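Local coordinates for Phikz039 (Pseudomonas phage phikz, PDB 3ZBQ), which belongs to the phage tubulin-like proteins, relatives of tubulin and FtsZ, and holds guanosine-5'-diphosphate in the pocket of its nucleotide-binding domain, at residues 79-84 and 110-115; 100-105 and 149-154; 164-169 and 286-291. All coordinates share one frame; numbering follows the deposited sequence.

The three contacts step through the fold in a row: the centre of contact 2 lies about 11 Å from those of contacts 1 and 3, which are about 22 Å apart. Contacts 1 and 2 interlock along the chain, with 100-105 falling between 79-84 and 110-115; strand 97-103 is followed by helix 109-122, and Pro114 packs on Tyr102 and Thr150. Contact 3 opens only after contact 2 has closed, yet Met104 touches Tyr166 and Phe151 touches Ile164. Contacts 2 and 3 both reach the central sheet and guanosine-5'-diphosphate, through Ser103 and Asn169, and together the three contacts lead from helix 74-81, past the nucleotide pocket, to the long helix 284-304.

Contact 1 (79-84 and 110-115); sequences ELISAH and STIGPS
Ile81 lies against the first turns of helix 109-122, meeting Thr111, Ile112 and Ser115. Its CD1 rests on the helix backbone, 3.8 Å from the N of Ile112, while its CG2 touches Ile112 CG1 at 4.0 Å, the two isoleucines crossing obliquely. Ile81 CG1 sits between its own backbone N and carbonyl carbon (chi1 68°), and chi2 at 93° is off a staggered value, consistent with a close fit against the helix. In this posture CG1 also meets Thr111 OG1 at 3.8 Å, an oxygen whose main partner is the carbonyl of Ala107. Thr35 and Ile52 pack on Ile81 as well, making this the dense, apolar part of the contact.

One helical turn on, the contact becomes polar and looser. Ser115 OG, beside Ile81 CD1, donates to Thr111 O over 2.6 Å from 37° above the carbonyl plane. Ser115 N approaches the same oxygen from the opposite face, giving that carbonyl two donors from one residue. On the outer side a water spans the gap between the two segments, donating to Ser115 OG at 2.7 Å and to Ser82 OG at 3.0 Å. Ser82 OG is in turn bonded to Ala78 O, its own preceding turn.

The arrangement joins helix 74-81 to the start of the helix that follows the glycine-rich signature loop of tubulin and FtsZ, whose residues Ala107, Ser108 and Gly109 bind guanosine-5'-diphosphate through their backbone nitrogens.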
# COMPACT_ATOMS: atom_id res chain seq x y z
N GLU A 79 14.09 0.66 11.89
CA GLU A 79 15.43 1.08 12.34
C GLU A 79 16.46 0.87 11.25
O GLU A 79 17.39 1.67 11.08
CB GLU A 79 15.88 0.23 13.54
CG GLU A 79 15.31 0.61 14.88
CD GLU A 79 15.87 -0.28 15.98
OE1 GLU A 79 17.08 -0.17 16.28
OE2 GLU A 79 15.10 -1.10 16.54
N LEU A 80 16.31 -0.24 10.52
CA LEU A 80 17.27 -0.61 9.51
C LEU A 80 17.12 0.29 8.29
O LEU A 80 18.07 0.92 7.84
CB LEU A 80 17.09 -2.07 9.09
CG LEU A 80 17.91 -2.46 7.86
CD1 LEU A 80 19.41 -2.27 8.10
CD2 LEU A 80 17.61 -3.88 7.41
N ILE A 81 15.90 0.37 7.77
CA ILE A 81 15.68 0.92 6.44
C ILE A 81 15.58 2.44 6.34
O ILE A 81 15.84 3.00 5.28
CB ILE A 81 14.46 0.25 5.73
CG1 ILE A 81 13.13 0.61 6.41
CG2 ILE A 81 14.64 -1.27 5.67
CD1 ILE A 81 12.44 1.84 5.80
N SER A 82 15.19 3.11 7.42
CA SER A 82 14.85 4.54 7.33
C SER A 82 15.95 5.42 6.74
O SER A 82 15.68 6.29 5.90
CB SER A 82 14.42 5.08 8.69
OG SER A 82 13.20 4.48 9.09
N ALA A 83 17.19 5.21 7.17
CA ALA A 83 18.30 6.05 6.70
C ALA A 83 18.65 5.82 5.23
O ALA A 83 19.35 6.63 4.62
CB ALA A 83 19.52 5.86 7.59
N HIS A 84 18.17 4.72 4.65
CA HIS A 84 18.50 4.38 3.27
C HIS A 84 17.52 4.98 2.25
O HIS A 84 17.78 4.95 1.05
CB HIS A 84 18.52 2.88 3.08
CG HIS A 84 19.54 2.17 3.92
ND1 HIS A 84 20.78 1.81 3.44
CD2 HIS A 84 19.49 1.75 5.21
CE1 HIS A 84 21.45 1.18 4.40
NE2 HIS A 84 20.69 1.14 5.48
N SER A 110 5.80 -2.71 4.93
CA SER A 110 5.01 -1.76 5.71
C SER A 110 5.84 -0.65 6.36
O SER A 110 5.30 0.20 7.07
CB SER A 110 4.23 -2.49 6.79
OG SER A 110 5.10 -2.92 7.83
N THR A 111 7.14 -0.67 6.13
CA THR A 111 8.00 0.43 6.57
C THR A 111 8.67 1.09 5.36
O THR A 111 8.60 2.32 5.22
CB THR A 111 9.06 -0.03 7.61
OG1 THR A 111 9.80 -1.14 7.07
CG2 THR A 111 8.37 -0.46 8.90
N ILE A 112 9.28 0.30 4.49
CA ILE A 112 9.85 0.81 3.25
C ILE A 112 8.80 1.56 2.41
O ILE A 112 9.04 2.67 1.96
CB ILE A 112 10.47 -0.31 2.37
CG1 ILE A 112 11.67 -0.95 3.07
CG2 ILE A 112 10.90 0.24 1.01
CD1 ILE A 112 12.13 -2.27 2.41
N GLY A 113 7.64 0.94 2.23
CA GLY A 113 6.59 1.52 1.40
C GLY A 113 6.15 2.89 1.88
O GLY A 113 6.26 3.89 1.15
N PRO A 114 5.62 2.95 3.11
CA PRO A 114 5.19 4.24 3.64
C PRO A 114 6.33 5.25 3.77
O PRO A 114 6.09 6.45 3.61
CB PRO A 114 4.63 3.88 5.02
CG PRO A 114 4.11 2.47 4.84
CD PRO A 114 5.14 1.82 3.93
N SER A 115 7.55 4.79 4.02
CA SER A 115 8.69 5.71 4.05
C SER A 115 8.96 6.32 2.69
O SER A 115 9.29 7.50 2.59
CB SER A 115 9.96 5.04 4.58
OG SER A 115 9.75 4.58 5.90
O HOH W 1 11.11 6.06 7.73

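Contact 2 (100-105 and 149-154); sequences VVYSMG and KTFEGV. With GDP (guanosine-5'-diphosphate), chain B.
In the nucleotide-binding domain of this tubulin relative, Tyr102 at the end of strand 97-103 and Met104 just beyond it, where the chain leads into the glycine-rich loop, meet Phe151 of helix 138-158, which covers this face of the sheet. Phe151 reaches them with the outer end of its ring, CE1 turned to the tyrosine and CE2 to the methionine. Tyr102 OH lies 3.6 Å from Phe151 CE1, and that carbon stands at the edge of the tyrosine ring, near its plane; the two side chains come from opposite directions. The hydroxyl is bonded to Ser129 OG on the adjacent strand, which ties down the end of the ring.

Met104 crosses Phe151 at about a right angle. Its SD is 5.1 Å from the centroid of the Phe151 ring and 77° off the ring normal, a Met-aromatic contact made at the edge. A bend at chi3 (67°) brings the methyl CE to within 3.6 Å of Phe151 CE2, and Met104 CG adds a contact with CZ at 3.9 Å, so the ring tip is followed by three successive atoms of the thioether chain.

The side chains alternate through the strand end and the residue after it: Tyr102 and Met104 point to the helix, Ser103 between them to the pocket. Ser103 OG donates to O2A of guanosine-5'-diphosphate over 2.8 Å, and its CB lies 3.2 Å from the sugar O4'. Ser103 OG stands between its own N and carbonyl carbon (chi1 61°), the torsion that aims it at the alpha phosphate. Beyond the strand, helix 138-158 also holds the backbone turning into the signature loop, with Ser147 OG bonded to Met104 O and Asn143 ND2 to Gly105 O.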
# COMPACT_ATOMS: atom_id res chain seq x y z
N VAL A 100 3.07 2.60 -5.09
CA VAL A 100 3.87 1.85 -4.11
C VAL A 100 3.04 0.69 -3.57
O VAL A 100 1.92 0.89 -3.09
CB VAL A 100 4.32 2.78 -2.95
CG1 VAL A 100 5.35 2.07 -2.05
CG2 VAL A 100 4.91 4.07 -3.49
N VAL A 101 3.61 -0.52 -3.59
CA VAL A 101 2.86 -1.75 -3.32
C VAL A 101 3.50 -2.54 -2.19
O VAL A 101 4.70 -2.83 -2.25
CB VAL A 101 2.81 -2.66 -4.57
CG1 VAL A 101 1.88 -3.84 -4.35
CG2 VAL A 101 2.35 -1.84 -5.79
N TYR A 102 2.70 -2.90 -1.18
CA TYR A 102 3.23 -3.58 0.02
C TYR A 102 2.13 -4.09 0.94
O TYR A 102 0.99 -3.61 0.91
CB TYR A 102 4.13 -2.62 0.82
CG TYR A 102 3.48 -1.28 1.11
CD1 TYR A 102 3.48 -0.27 0.15
CD2 TYR A 102 2.86 -1.02 2.33
CE1 TYR A 102 2.89 0.95 0.40
CE2 TYR A 102 2.26 0.21 2.59
CZ TYR A 102 2.28 1.19 1.62
OH TYR A 102 1.69 2.42 1.84
N SER A 103 2.46 -5.06 1.79
CA SER A 103 1.52 -5.54 2.78
C SER A 103 1.57 -4.65 4.02
O SER A 103 2.58 -3.99 4.27
CB SER A 103 1.87 -6.97 3.19
OG SER A 103 3.17 -7.01 3.76
N MET A 104 0.49 -4.65 4.79
CA MET A 104 0.46 -3.92 6.05
C MET A 104 0.88 -4.77 7.25
O MET A 104 1.29 -4.24 8.29
CB MET A 104 -0.95 -3.38 6.29
CG MET A 104 -1.37 -2.36 5.26
SD MET A 104 -3.15 -2.02 5.30
CE MET A 104 -3.32 -1.23 6.89
N GLY A 105 0.76 -6.08 7.12
CA GLY A 105 0.98 -6.97 8.26
C GLY A 105 2.39 -7.49 8.40
O GLY A 105 2.72 -8.17 9.38
N LYS A 149 -2.23 3.39 11.16
CA LYS A 149 -1.82 4.59 11.87
C LYS A 149 -0.70 5.31 11.13
O LYS A 149 -0.67 6.55 11.09
CB LYS A 149 -1.37 4.23 13.29
CG LYS A 149 -2.53 3.92 14.23
CD LYS A 149 -2.02 3.30 15.52
CE LYS A 149 -3.15 2.85 16.44
NZ LYS A 149 -3.95 4.00 16.94
N THR A 150 0.20 4.54 10.52
CA THR A 150 1.30 5.10 9.73
C THR A 150 0.77 5.96 8.56
O THR A 150 1.30 7.03 8.29
CB THR A 150 2.21 3.98 9.20
OG1 THR A 150 2.91 3.38 10.32
CG2 THR A 150 3.21 4.50 8.17
N PHE A 151 -0.26 5.48 7.88
CA PHE A 151 -0.84 6.24 6.76
C PHE A 151 -1.26 7.63 7.23
O PHE A 151 -1.11 8.62 6.51
CB PHE A 151 -2.07 5.53 6.19
CG PHE A 151 -1.81 4.13 5.70
CD1 PHE A 151 -0.54 3.73 5.29
CD2 PHE A 151 -2.86 3.21 5.64
CE1 PHE A 151 -0.31 2.43 4.83
CE2 PHE A 151 -2.64 1.91 5.18
CZ PHE A 151 -1.37 1.52 4.77
N GLU A 152 -1.80 7.68 8.43
CA GLU A 152 -2.26 8.94 9.01
C GLU A 152 -1.06 9.81 9.36
O GLU A 152 -1.07 11.03 9.12
CB GLU A 152 -3.11 8.67 10.24
CG GLU A 152 -4.11 9.77 10.59
CD GLU A 152 -5.41 9.69 9.79
OE1 GLU A 152 -5.36 9.44 8.57
OE2 GLU A 152 -6.50 9.88 10.39
N GLY A 153 -0.03 9.19 9.92
CA GLY A 153 1.20 9.88 10.27
C GLY A 153 1.93 10.42 9.05
O GLY A 153 2.43 11.55 9.06
N VAL A 154 2.00 9.61 7.99
CA VAL A 154 2.64 10.05 6.76
C VAL A 154 1.85 11.18 6.10
O VAL A 154 2.43 12.14 5.58
CB VAL A 154 2.87 8.86 5.78
CG1 VAL A 154 3.28 9.37 4.40
CG2 VAL A 154 3.92 7.90 6.34
PB GDP B . 7.41 -8.22 4.45
O1B GDP B . 8.39 -8.86 3.50
O2B GDP B . 6.88 -6.93 3.86
O3B GDP B . 8.02 -7.97 5.80
O3A GDP B . 6.15 -9.18 4.70
PA GDP B . 5.33 -10.00 3.58
O1A GDP B . 6.12 -11.04 2.82
O2A GDP B . 4.65 -9.04 2.63
O5' GDP B . 4.24 -10.75 4.46
C5' GDP B . 3.38 -10.04 5.34
C4' GDP B . 1.94 -10.50 5.12
O4' GDP B . 1.50 -10.08 3.83
C3' GDP B . 1.78 -12.01 5.12
O3' GDP B . 1.57 -12.49 6.45
C2' GDP B . 0.56 -12.21 4.24
O2' GDP B . -0.62 -11.99 5.01
C1' GDP B . 0.61 -11.05 3.27
N9 GDP B . 1.18 -11.43 1.96
C8 GDP B . 2.46 -11.73 1.66
N7 GDP B . 2.59 -12.01 0.34
C5 GDP B . 1.38 -11.88 -0.23
C6 GDP B . 0.80 -12.03 -1.58
O6 GDP B . 1.51 -12.35 -2.57
N1 GDP B . -0.52 -11.79 -1.72
C2 GDP B . -1.31 -11.45 -0.68
N2 GDP B . -2.64 -11.24 -0.88
N3 GDP B . -0.85 -11.29 0.58
C4 GDP B . 0.46 -11.50 0.85

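Contact 3 (164-169 and 286-291); sequences INYHEN and EDIRKR. With GDP (guanosine-5'-diphosphate), chain B.
Ile288 lays its delta methyl over one face of Tyr166: CD1 is 3.8 Å from the centroid of the Tyr166 ring, 22° off the normal, a CH-pi contact displaced toward CG. The branch CG2 of Ile288 follows the ring outward to CZ at 4.0 Å, and Ile164 CD1 meets Ile288 CD1 tip to tip at 4.0 Å. Alongside this apolar patch, Arg291 NE makes a weak, bent bond (142°) to Glu168 OE2 at 3.3 Å, part of a salt bridge. The carboxylate and guanidinium planes are nearly parallel, but OE2 lies oblique to the guanidinium. Glu168, with CG opposite its backbone N and extended beyond, carries the carboxylate out to Arg291.

Outside these pairs, Tyr166 OH donates to the anti lone pair of Glu168 OE1 over 3.1 Å, linking ring and carboxylate. Tyr135 OH is bonded to both Glu168 OE2 and Arg291 NH2, bridging the two charged groups. The next residue, Asn169, turns to guanosine-5'-diphosphate: OD1 accepts from the base N2 at 2.9 Å, while ND2 donates to N3 and the sugar O2'.

Strand 163-168 runs between strands 127-133 and 222-227, and Gln223 of the latter packs on both Tyr166 and Ile288. Helix 284-304 crosses over it at 37° between the short segments, 11.0 Å from axis to axis, with helix 138-158 beside it touching Ile164 through Phe151 and Arg289 through Leu148.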
# COMPACT_ATOMS: atom_id res chain seq x y z
N ILE A 164 -4.62 5.41 -0.23
CA ILE A 164 -4.44 3.97 -0.18
C ILE A 164 -5.58 3.24 -0.90
O ILE A 164 -6.77 3.57 -0.75
CB ILE A 164 -4.29 3.45 1.28
CG1 ILE A 164 -5.60 3.58 2.05
CG2 ILE A 164 -3.18 4.20 2.00
CD1 ILE A 164 -5.61 2.81 3.38
N ASN A 165 -5.19 2.28 -1.73
CA ASN A 165 -6.11 1.34 -2.35
C ASN A 165 -6.01 0.06 -1.53
O ASN A 165 -4.98 -0.62 -1.55
CB ASN A 165 -5.74 1.13 -3.82
CG ASN A 165 -6.57 0.08 -4.49
OD1 ASN A 165 -6.10 -1.04 -4.73
ND2 ASN A 165 -7.82 0.41 -4.82
N TYR A 166 -7.08 -0.25 -0.79
CA TYR A 166 -7.00 -1.26 0.28
C TYR A 166 -7.58 -2.62 -0.08
O TYR A 166 -8.68 -2.74 -0.63
CB TYR A 166 -7.69 -0.72 1.54
CG TYR A 166 -7.71 -1.74 2.67
CD1 TYR A 166 -6.57 -1.98 3.42
CD2 TYR A 166 -8.86 -2.46 2.97
CE1 TYR A 166 -6.56 -2.91 4.45
CE2 TYR A 166 -8.87 -3.40 4.00
CZ TYR A 166 -7.72 -3.61 4.74
OH TYR A 166 -7.72 -4.55 5.76
N HIS A 167 -6.84 -3.67 0.28
CA HIS A 167 -7.28 -5.03 0.04
C HIS A 167 -7.06 -5.79 1.32
O HIS A 167 -6.01 -5.68 1.94
CB HIS A 167 -6.46 -5.67 -1.08
CG HIS A 167 -6.58 -4.94 -2.38
ND1 HIS A 167 -7.39 -5.38 -3.40
CD2 HIS A 167 -6.04 -3.77 -2.80
CE1 HIS A 167 -7.34 -4.52 -4.40
NE2 HIS A 167 -6.53 -3.53 -4.06
N GLU A 168 -8.05 -6.56 1.72
CA GLU A 168 -7.91 -7.34 2.95
C GLU A 168 -7.69 -8.80 2.64
O GLU A 168 -8.41 -9.38 1.82
CB GLU A 168 -9.18 -7.18 3.76
CG GLU A 168 -9.09 -7.76 5.15
CD GLU A 168 -10.25 -7.31 5.98
OE1 GLU A 168 -10.34 -6.09 6.26
OE2 GLU A 168 -11.07 -8.17 6.34
N ASN A 169 -6.69 -9.40 3.29
CA ASN A 169 -6.55 -10.84 3.27
C ASN A 169 -7.57 -11.39 4.26
O ASN A 169 -7.27 -11.61 5.43
CB ASN A 169 -5.14 -11.28 3.70
CG ASN A 169 -4.14 -11.30 2.55
OD1 ASN A 169 -4.50 -11.14 1.38
ND2 ASN A 169 -2.86 -11.51 2.87
N GLU A 286 -12.52 4.56 7.90
CA GLU A 286 -13.13 4.17 9.18
C GLU A 286 -13.51 2.69 9.23
O GLU A 286 -13.40 2.04 10.29
CB GLU A 286 -14.36 5.04 9.47
CG GLU A 286 -15.29 4.53 10.58
CD GLU A 286 -14.61 4.44 11.94
OE1 GLU A 286 -13.58 5.12 12.16
OE2 GLU A 286 -15.11 3.67 12.79
N ASP A 287 -13.93 2.13 8.09
CA ASP A 287 -14.27 0.71 8.05
C ASP A 287 -13.07 -0.19 8.33
O ASP A 287 -13.19 -1.24 8.98
CB ASP A 287 -14.91 0.34 6.71
CG ASP A 287 -16.23 1.04 6.48
OD1 ASP A 287 -16.87 1.45 7.48
OD2 ASP A 287 -16.60 1.19 5.30
N ILE A 288 -11.91 0.21 7.81
CA ILE A 288 -10.66 -0.50 8.09
C ILE A 288 -10.31 -0.40 9.57
O ILE A 288 -9.98 -1.40 10.21
CB ILE A 288 -9.48 0.07 7.27
CG1 ILE A 288 -9.83 0.14 5.78
CG2 ILE A 288 -8.23 -0.79 7.48
CD1 ILE A 288 -8.72 0.76 4.91
N ARG A 289 -10.40 0.82 10.11
CA ARG A 289 -10.07 1.06 11.52
C ARG A 289 -10.95 0.21 12.43
O ARG A 289 -10.47 -0.48 13.35
CB ARG A 289 -10.23 2.54 11.85
CG ARG A 289 -9.66 2.94 13.22
CD ARG A 289 -10.33 4.21 13.77
NE ARG A 289 -11.75 3.98 14.05
CZ ARG A 289 -12.21 3.36 15.13
NH1 ARG A 289 -11.37 2.90 16.05
NH2 ARG A 289 -13.51 3.18 15.30
N LYS A 290 -12.25 0.23 12.14
CA LYS A 290 -13.24 -0.53 12.91
C LYS A 290 -12.97 -2.04 12.83
O LYS A 290 -13.06 -2.76 13.83
CB LYS A 290 -14.65 -0.19 12.41
CG LYS A 290 -15.78 -0.88 13.15
CD LYS A 290 -15.76 -0.54 14.64
CE LYS A 290 -16.91 -1.23 15.37
NZ LYS A 290 -16.79 -1.07 16.84
N ARG A 291 -12.62 -2.52 11.64
CA ARG A 291 -12.35 -3.94 11.42
C ARG A 291 -11.14 -4.41 12.22
O ARG A 291 -11.16 -5.50 12.82
CB ARG A 291 -12.13 -4.20 9.93
CG ARG A 291 -11.64 -5.61 9.59
CD ARG A 291 -12.64 -6.69 9.94
NE ARG A 291 -12.21 -8.00 9.45
CZ ARG A 291 -12.75 -9.16 9.83
NH1 ARG A 291 -13.74 -9.17 10.71
NH2 ARG A 291 -12.30 -10.29 9.33
PB GDP B . 7.41 -8.22 4.45
O1B GDP B . 8.39 -8.86 3.50
O2B GDP B . 6.88 -6.93 3.86
O3B GDP B . 8.02 -7.97 5.80
O3A GDP B . 6.15 -9.18 4.70
PA GDP B . 5.33 -10.00 3.58
O1A GDP B . 6.12 -11.04 2.82
O2A GDP B . 4.65 -9.04 2.63
O5' GDP B . 4.24 -10.75 4.46
C5' GDP B . 3.38 -10.04 5.34
C4' GDP B . 1.94 -10.50 5.12
O4' GDP B . 1.50 -10.08 3.83
C3' GDP B . 1.78 -12.01 5.12
O3' GDP B . 1.57 -12.49 6.45
C2' GDP B . 0.56 -12.21 4.24
O2' GDP B . -0.62 -11.99 5.01
C1' GDP B . 0.61 -11.05 3.27
N9 GDP B . 1.18 -11.43 1.96
C8 GDP B . 2.46 -11.73 1.66
N7 GDP B . 2.59 -12.01 0.34
C5 GDP B . 1.38 -11.88 -0.23
C6 GDP B . 0.80 -12.03 -1.58
O6 GDP B . 1.51 -12.35 -2.57
N1 GDP B . -0.52 -11.79 -1.72
C2 GDP B . -1.31 -11.45 -0.68
N2 GDP B . -2.64 -11.24 -0.88
N3 GDP B . -0.85 -11.29 0.58
C4 GDP B . 0.46 -11.50 0.85